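PDB 5JBD: inactive glucansucrase from Lactobacillus reuteri, which belongs to glycoside hydrolase family 70, whose members are built round a TIM-type barrel. Local coordinates for residues A[223-226]-A[230-233]. Residues are numbered along the deposited sequence; the frame is centred on the assembly and turned at random.
Sequences INNQ and NNSD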
loop_
_atom_site.group_PDB
_atom_site.type_symbol
_atom_site.label_atom_id
_atom_site.label_comp_id
_atom_site.label_asym_id
_atom_site.label_seq_id
_atom_site.Cartn_x
_atom_site.Cartn_y
_atom_site.Cartn_z
ATOM N N ILE A 223 15.490 5.788 5.016
ATOM C CA ILE A 223 16.052 6.922 4.246
ATOM C C ILE A 223 17.467 7.260 4.753
ATOM O O ILE A 223 18.301 6.333 4.861
ATOM C CB ILE A 223 15.084 8.144 4.183
ATOM C CG1 ILE A 223 13.626 7.708 4.083
ATOM C CG2 ILE A 223 15.414 9.010 2.974
ATOM C CD1 ILE A 223 12.651 8.859 3.931
ATOM N N ASN A 224 17.742 8.521 5.130
ATOM C CA ASN A 224 19.071 8.895 5.628
ATOM C C ASN A 224 19.404 8.390 7.034
ATOM O O ASN A 224 20.545 8.530 7.465
ATOM C CB ASN A 224 19.294 10.407 5.530
ATOM C CG ASN A 224 19.191 10.908 4.092
ATOM O OD1 ASN A 224 20.064 10.616 3.272
ATOM N ND2 ASN A 224 18.103 11.599 3.770
ATOM N N ASN A 225 18.456 7.762 7.737
ATOM C CA ASN A 225 18.763 7.140 9.041
ATOM C C ASN A 225 19.170 5.657 8.952
ATOM O O ASN A 225 19.182 4.956 9.963
ATOM C CB ASN A 225 17.602 7.312 10.021
ATOM C CG ASN A 225 18.044 7.198 11.474
ATOM O OD1 ASN A 225 19.108 7.686 11.855
ATOM N ND2 ASN A 225 17.252 6.509 12.279
ATOM N N GLN A 226 19.552 5.200 7.761
ATOM C CA GLN A 226 19.988 3.808 7.551
ATOM C C GLN A 226 21.052 3.378 8.566
ATOM O O GLN A 226 20.978 2.267 9.104
ATOM C CB GLN A 226 20.509 3.637 6.118
ATOM C CG GLN A 226 20.853 2.210 5.697
ATOM C CD GLN A 226 21.288 2.133 4.244
ATOM O OE1 GLN A 226 21.405 3.154 3.572
ATOM N NE2 GLN A 226 21.545 0.925 3.757
ATOM N N ASN A 230 21.286 9.745 11.670
ATOM C CA ASN A 230 20.768 10.911 10.953
ATOM C C ASN A 230 19.277 10.744 10.755
ATOM O O ASN A 230 18.813 10.285 9.692
ATOM C CB ASN A 230 21.490 11.099 9.618
ATOM C CG ASN A 230 20.943 12.269 8.811
ATOM O OD1 ASN A 230 20.067 13.019 9.278
ATOM N ND2 ASN A 230 21.446 12.425 7.592
ATOM N N ASN A 231 18.527 11.113 11.783
ATOM C CA ASN A 231 17.069 11.051 11.710
ATOM C C ASN A 231 16.442 12.371 11.240
ATOM O O ASN A 231 15.368 12.756 11.704
ATOM C CB ASN A 231 16.459 10.650 13.055
ATOM C CG ASN A 231 14.995 10.294 12.915
ATOM O OD1 ASN A 231 14.591 9.815 11.863
ATOM N ND2 ASN A 231 14.199 10.541 13.942
ATOM N N SER A 232 17.084 13.048 10.295
ATOM C CA SER A 232 16.545 14.316 9.799
ATOM C C SER A 232 15.228 14.136 9.030
ATOM O O SER A 232 14.424 15.074 8.980
ATOM C CB SER A 232 17.588 15.061 8.957
ATOM O OG SER A 232 18.049 14.269 7.883
ATOM N N ASP A 233 14.996 12.940 8.464
ATOM C CA ASP A 233 13.745 12.633 7.758
ATOM C C ASP A 233 12.598 12.234 8.686
ATOM O O ASP A 233 11.428 12.502 8.394
ATOM C CB ASP A 233 13.948 11.506 6.749
ATOM C CG ASP A 233 15.092 11.766 5.825
ATOM O OD1 ASP A 233 15.003 12.732 5.044
ATOM O OD2 ASP A 233 16.098 11.031 5.904
#
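One carboxylate oxygen of D233 gathers two N-H groups of N224, a grip that holds one end of the contact between 223-226 and 230-233, while a bond between N225 and N230 holds the other. The backbone N of N224 meets OD2 of D233 at 3.1 Å, nearly along the C-O axis. ND2 of N224 reaches the syn lone pair of the same OD2 at 3.0 Å, the oxygen lying a little out of the N224 amide plane. Because CG of N224 stands beside its backbone N (chi1 -60°), both donors lie on one flank of the residue. The two side chains cross at about a right angle, yet their flat ends are almost coplanar, 29° apart. ND2 also donates to G326 O, at the start of helix 326-333, so the amide ties D233 and that helix end together. Against the same carboxylate oxygen, I223 sets its branch point: CB lies 3.5 Å from OD2 of D233, with CG2 close by, while the residue also packs on A327 and M330 of the helix.

At the other end the roles reverse, and N225 is the acceptor. Its CG is anti to the backbone N (chi1 -157°), which swings OD1 to the backbone N of N230, 3.0 Å away and in the carbonyl plane; ND2 is held by N220 O. N230 in turn lays its amide alongside N224, with ND2 3.6 Å from CB of N224. Its OD1 takes the backbone N of S232 at 3.2 Å and OG at 2.8 Å, both from the same face of the amide. The bond from the backbone N of S232 closes an Asx turn, consistent with the bend that brings D233 back to N224: a compact loop closed by side-chain-to-backbone bonds, within the long connection between strands 193-197 and 242-244.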